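Local coordinates for protein putative adenosine kinase (Schistosoma mansoni, PDB 3VAS) that binds adenosine and, as a ribokinase-family adenosine kinase, probably phosphorylates it to AMP, at residues 221-224 with 225-228; 326-329 with 330-334; 294-297 with 298-302. All blocks are in the same frame, centred on the assembly; numbering follows the deposited sequence.

Contact 1 of 3, residues 221-224 with 225-228; sequences QFNT and KEVD
N223 and E226 meet with their side chains slanting across one another where one helix gives way to the next. The carboxylate of E226 doubles back toward the start of its own helix and sets OE1 against the base of the asparagine, 3.5 Å from N223 CB. The bend at chi2 (95°) is what turns it there. Amide and carboxylate stand 64° apart, and N223 ND2 remains 3.7 Å from E226 OE2, so this is a packing contact of two polar groups. E226 OE1 also comes within 3.3 Å of N223 O, two acceptors side by side, which is probably unfavourable.

N223 marks the break between helix 217-222 and helix 224-231, and it occupies the N-cap position of the second helix, although its side chain makes no capping bond. The break lies on the surface of the pfkB-family fold, with the N223 side chain about 10 Å from the bound adenosine. Regular helical bonding starts at once: V227 N donates to N223 O at 3.0 Å, and D228 N donates to T224 O at the same length.

T224 and D228 run side by side in the same direction, T224 CG2 lying 4.1 Å from D228 OD2. Their polar ends are engaged beyond the junction, T224 OG1 by S220 O and the D228 carboxylate by Y247 and H251. V227, buried, points its CB toward 221-224, with CG2 3.4 Å from N223 O.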
# COMPACT_ATOMS: atom_id res chain seq x y z
N GLN A 221 0.82 -5.98 15.08
CA GLN A 221 0.39 -6.72 16.27
C GLN A 221 0.63 -8.22 16.15
O GLN A 221 1.15 -8.85 17.06
CB GLN A 221 -1.08 -6.44 16.58
CG GLN A 221 -1.39 -4.98 16.86
CD GLN A 221 -2.88 -4.68 16.90
OE1 GLN A 221 -3.68 -5.32 16.20
NE2 GLN A 221 -3.27 -3.70 17.71
N PHE A 222 0.24 -8.80 15.01
CA PHE A 222 0.27 -10.26 14.85
C PHE A 222 1.39 -10.75 13.95
O PHE A 222 1.67 -11.95 13.90
CB PHE A 222 -1.08 -10.77 14.36
CG PHE A 222 -2.22 -10.37 15.25
CD1 PHE A 222 -2.39 -10.98 16.49
CD2 PHE A 222 -3.11 -9.38 14.86
CE1 PHE A 222 -3.44 -10.61 17.32
CE2 PHE A 222 -4.16 -9.01 15.69
CZ PHE A 222 -4.32 -9.62 16.92
N ASN A 223 2.03 -9.83 13.24
CA ASN A 223 3.14 -10.19 12.37
C ASN A 223 4.33 -9.30 12.66
O ASN A 223 5.01 -8.83 11.74
CB ASN A 223 2.74 -10.09 10.91
CG ASN A 223 1.61 -11.03 10.56
OD1 ASN A 223 0.44 -10.64 10.57
ND2 ASN A 223 1.94 -12.28 10.26
N THR A 224 4.57 -9.08 13.94
CA THR A 224 5.61 -8.17 14.41
C THR A 224 6.97 -8.58 13.88
O THR A 224 7.72 -7.74 13.40
CB THR A 224 5.65 -8.14 15.96
OG1 THR A 224 4.32 -8.11 16.48
CG2 THR A 224 6.41 -6.92 16.44
N LYS A 225 7.29 -9.87 13.98
CA LYS A 225 8.57 -10.40 13.49
C LYS A 225 8.80 -10.02 12.04
O LYS A 225 9.87 -9.52 11.69
CB LYS A 225 8.62 -11.93 13.68
CG LYS A 225 9.89 -12.64 13.16
CD LYS A 225 9.77 -13.03 11.67
CE LYS A 225 10.25 -14.45 11.38
NZ LYS A 225 9.17 -15.46 11.56
N GLU A 226 7.80 -10.25 11.19
CA GLU A 226 7.92 -9.95 9.76
C GLU A 226 8.04 -8.45 9.47
O GLU A 226 8.80 -8.04 8.58
CB GLU A 226 6.74 -10.54 8.97
CG GLU A 226 6.69 -12.07 8.91
CD GLU A 226 5.80 -12.68 9.99
OE1 GLU A 226 5.62 -12.04 11.05
OE2 GLU A 226 5.26 -13.78 9.78
N VAL A 227 7.29 -7.63 10.20
CA VAL A 227 7.35 -6.18 10.01
C VAL A 227 8.75 -5.66 10.35
O VAL A 227 9.34 -4.90 9.58
CB VAL A 227 6.29 -5.42 10.85
CG1 VAL A 227 6.53 -3.91 10.77
CG2 VAL A 227 4.88 -5.77 10.38
N ASP A 228 9.28 -6.10 11.48
CA ASP A 228 10.60 -5.63 11.91
C ASP A 228 11.70 -6.15 11.00
O ASP A 228 12.69 -5.46 10.77
CB ASP A 228 10.87 -6.02 13.36
CG ASP A 228 10.17 -5.11 14.35
OD1 ASP A 228 9.68 -4.04 13.93
OD2 ASP A 228 10.11 -5.47 15.54

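Contact 2 of 3, residues 326-329 with 330-334; sequences FIAD and YIRGK
With CG swung opposite the backbone N in both residues, the rings of F326 and Y330, one helical turn apart, project alongside each other in the same direction. Their planes are nearly parallel, 19° apart, but offset so that little of one ring covers the other; F326 CZ lies 3.7 Å from Y330 CD1, and F326 CE2 is as near to Y330 CG. In R332 the bend at chi3 (-66°) folds the guanidinium back over the last turn. NE donates to A328 O at 2.8 Å from above the carbonyl plane, while NH2 reaches D329 OD1 at 3.0 Å in a salt bridge. Of the guanidinium nitrogens only NH2 meets the carboxylate, whose plane is 59° from that of the guanidinium.

Helix 318-330 ends here in a Schellman motif, with G333 at positive phi as the C-prime residue. K334 N bonds to D329 O at 3.3 Å and G333 N to Y330 O; R332 N is a second donor to D329 O, arriving from the opposite face of the carbonyl to K334 N. The lysine CB points toward the helix end, and K334 CG lies 3.3 Å from D329 O. Its NZ remains 4.1 Å from D329 OD2, too far for a salt bridge, though its charge may still be favourable there.

On another side of the helix I327 CG2 meets I331 CG2 at 3.7 Å, and these two isoleucines continue onto Y183 and V181 of strand 181-185. F326 packs against helix 336-351 and strand 279-284.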
# COMPACT_ATOMS: atom_id res chain seq x y z
N PHE A 326 4.85 10.68 -3.18
CA PHE A 326 6.17 10.91 -2.61
C PHE A 326 7.27 10.27 -3.45
O PHE A 326 8.23 10.94 -3.83
CB PHE A 326 6.28 10.39 -1.17
CG PHE A 326 7.62 10.67 -0.53
CD1 PHE A 326 7.84 11.88 0.12
CD2 PHE A 326 8.66 9.76 -0.62
CE1 PHE A 326 9.08 12.16 0.69
CE2 PHE A 326 9.89 10.03 -0.06
CZ PHE A 326 10.10 11.23 0.60
N ILE A 327 7.13 8.98 -3.71
CA ILE A 327 8.16 8.21 -4.39
C ILE A 327 8.44 8.71 -5.81
O ILE A 327 9.60 8.86 -6.19
CB ILE A 327 7.82 6.71 -4.41
CG1 ILE A 327 7.81 6.17 -2.98
CG2 ILE A 327 8.80 5.94 -5.27
CD1 ILE A 327 7.21 4.78 -2.86
N ALA A 328 7.38 8.98 -6.56
CA ALA A 328 7.50 9.44 -7.95
C ALA A 328 8.38 10.67 -8.05
O ALA A 328 9.15 10.81 -9.00
CB ALA A 328 6.13 9.71 -8.55
N ASP A 329 8.26 11.56 -7.07
CA ASP A 329 9.05 12.79 -7.06
C ASP A 329 10.44 12.55 -6.47
O ASP A 329 11.44 13.02 -7.02
CB ASP A 329 8.33 13.91 -6.30
CG ASP A 329 7.59 14.86 -7.23
OD1 ASP A 329 7.09 14.40 -8.28
OD2 ASP A 329 7.51 16.07 -6.92
N TYR A 330 10.49 11.80 -5.38
CA TYR A 330 11.74 11.56 -4.66
C TYR A 330 12.77 10.81 -5.51
O TYR A 330 13.97 11.11 -5.43
CB TYR A 330 11.46 10.79 -3.36
CG TYR A 330 12.64 10.77 -2.41
CD1 TYR A 330 12.95 11.88 -1.63
CD2 TYR A 330 13.43 9.64 -2.28
CE1 TYR A 330 14.02 11.87 -0.76
CE2 TYR A 330 14.51 9.61 -1.41
CZ TYR A 330 14.80 10.73 -0.65
OH TYR A 330 15.87 10.72 0.22
N ILE A 331 12.32 9.85 -6.31
CA ILE A 331 13.24 9.08 -7.15
C ILE A 331 13.69 9.85 -8.39
O ILE A 331 14.59 9.41 -9.10
CB ILE A 331 12.65 7.72 -7.58
CG1 ILE A 331 11.48 7.92 -8.55
CG2 ILE A 331 12.25 6.90 -6.36
CD1 ILE A 331 10.90 6.62 -9.06
N ARG A 332 13.05 10.98 -8.65
CA ARG A 332 13.48 11.85 -9.75
C ARG A 332 14.33 13.02 -9.24
O ARG A 332 14.61 13.97 -9.97
CB ARG A 332 12.29 12.34 -10.57
CG ARG A 332 11.63 11.22 -11.38
CD ARG A 332 10.47 11.73 -12.21
NE ARG A 332 9.37 12.21 -11.37
CZ ARG A 332 8.27 12.78 -11.85
NH1 ARG A 332 8.12 12.95 -13.15
NH2 ARG A 332 7.32 13.19 -11.01
N GLY A 333 14.74 12.94 -7.98
CA GLY A 333 15.71 13.87 -7.43
C GLY A 333 15.16 15.10 -6.72
O GLY A 333 15.92 15.96 -6.31
N LYS A 334 13.84 15.19 -6.59
CA LYS A 334 13.23 16.32 -5.89
C LYS A 334 13.53 16.20 -4.40
O LYS A 334 13.48 15.11 -3.84
CB LYS A 334 11.72 16.34 -6.12
CG LYS A 334 11.30 16.27 -7.59
CD LYS A 334 11.82 17.45 -8.38
CE LYS A 334 11.49 17.29 -9.86
NZ LYS A 334 10.06 16.89 -10.04

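Contact 3 of 3, residues 294-297 with 298-302; sequences SSDS and EIHQF
D296 reaches forward along the chain to E298 and H300, within the loop that joins the antiparallel strands 287-293 and 300-302 at the surface of the pfkB-family fold. Its bond to the main chain of E298 makes D296 to E298 an Asx turn. From CB the side chain heads toward the oncoming strand, and CB itself lies 4.0 Å from E298 O. A chi1 of -158° places CG opposite the backbone N and carries the carboxylate across the bend in the chain. There CG is 3.6 Å from the same E298 O, an oxygen that is hydrogen-bonded to T292 OG1 of the partner strand.

At the tip the two oxygens divide the work. OD2 closes the turn, accepting from E298 N at 2.9 Å, the donor coming from above the carboxylate plane, 41° out of it. A water adds a second donor to OD2. The same water also donates to E298 OE1 at 3.2 Å. It thus bridges two carboxylates whose like charges would otherwise tend to keep them apart, and lies near the plane of the H300 ring at its edge.

OD1 turns to the histidine, which approaches from the opposite direction. The imidazole puts its edge to the carboxylate, with the two planes 62° apart. A neighbouring acid of this kind would be expected to stabilise the protonated form of the ring, though the geometry alone does not establish it. The ring also meets Y291 of strand 287-293, and the backbones of these two residues are hydrogen-bonded. H300 NE2 donates to D296 OD1 at 2.9 Å, on the syn side of that oxygen but tilted out of the carboxylate plane.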
# COMPACT_ATOMS: atom_id res chain seq x y z
N SER A 294 17.39 8.23 10.21
CA SER A 294 18.33 7.71 11.20
C SER A 294 19.49 8.66 11.55
O SER A 294 20.10 8.53 12.60
CB SER A 294 18.87 6.34 10.77
OG SER A 294 19.13 6.29 9.38
N SER A 295 19.77 9.61 10.65
CA SER A 295 20.83 10.59 10.87
C SER A 295 20.31 11.85 11.55
O SER A 295 21.08 12.75 11.88
CB SER A 295 21.47 10.98 9.54
OG SER A 295 22.06 9.87 8.90
N ASP A 296 19.00 11.91 11.76
CA ASP A 296 18.36 13.11 12.28
C ASP A 296 17.95 12.89 13.73
O ASP A 296 17.28 11.91 14.05
CB ASP A 296 17.14 13.45 11.44
CG ASP A 296 16.74 14.91 11.55
OD1 ASP A 296 16.20 15.45 10.56
OD2 ASP A 296 16.96 15.51 12.62
N SER A 297 18.36 13.80 14.61
CA SER A 297 18.01 13.71 16.02
C SER A 297 16.57 14.15 16.26
O SER A 297 15.95 13.78 17.26
CB SER A 297 18.97 14.56 16.87
OG SER A 297 18.70 15.94 16.73
N GLU A 298 16.04 14.94 15.33
CA GLU A 298 14.73 15.55 15.51
C GLU A 298 13.63 14.94 14.65
O GLU A 298 13.88 14.34 13.60
CB GLU A 298 14.81 17.05 15.25
CG GLU A 298 15.64 17.82 16.26
CD GLU A 298 15.80 19.28 15.89
OE1 GLU A 298 15.95 19.58 14.69
OE2 GLU A 298 15.76 20.13 16.81
N ILE A 299 12.40 15.11 15.12
CA ILE A 299 11.22 14.67 14.38
C ILE A 299 10.44 15.89 13.90
O ILE A 299 10.01 16.72 14.70
CB ILE A 299 10.35 13.74 15.25
CG1 ILE A 299 11.05 12.39 15.43
CG2 ILE A 299 8.98 13.55 14.62
CD1 ILE A 299 10.35 11.45 16.37
N HIS A 300 10.29 16.02 12.58
CA HIS A 300 9.70 17.21 12.00
C HIS A 300 8.21 17.05 11.71
O HIS A 300 7.76 15.99 11.29
CB HIS A 300 10.41 17.58 10.69
CG HIS A 300 11.90 17.65 10.82
ND1 HIS A 300 12.55 18.65 11.51
CD2 HIS A 300 12.87 16.83 10.34
CE1 HIS A 300 13.85 18.45 11.45
NE2 HIS A 300 14.07 17.35 10.74
N GLN A 301 7.45 18.12 11.93
CA GLN A 301 6.07 18.19 11.50
C GLN A 301 6.00 18.84 10.12
O GLN A 301 6.79 19.72 9.80
CB GLN A 301 5.23 19.05 12.45
CG GLN A 301 5.21 18.62 13.89
CD GLN A 301 4.45 19.61 14.75
OE1 GLN A 301 3.22 19.62 14.78
NE2 GLN A 301 5.19 20.48 15.43
N PHE A 302 5.05 18.39 9.31
CA PHE A 302 4.82 18.99 8.00
C PHE A 302 3.34 19.29 7.91
O PHE A 302 2.51 18.38 7.94
CB PHE A 302 5.26 18.03 6.90
CG PHE A 302 5.02 18.53 5.50
CD1 PHE A 302 5.97 19.32 4.86
CD2 PHE A 302 3.86 18.20 4.81
CE1 PHE A 302 5.76 19.77 3.57
CE2 PHE A 302 3.65 18.65 3.52
CZ PHE A 302 4.60 19.44 2.90
O HOH W 1 17.22 18.27 12.02

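In the fold
From the N terminus the contacts come in the order 1, 3, 2, one after another, with none nested or crossed. Contact 1 joins helix 217-222 to helix 224-231, between strands 209-213 and 236-240, and packs against helices 189-205 and 241-250. Contact 3 closes the loop between strands 287-293 and 300-302. Strand 300-302 then leads on to helix 318-330, whose end is contact 2, at the turn into helix 336-351. Contacts 2 and 3 do not touch, their nearest atoms being about 9 Å apart, yet helix 336-351 packs against both F326 and F302. Contact 1 stands apart, its centre about 28 Å from that of contact 2 and about 24 Å from that of contact 3.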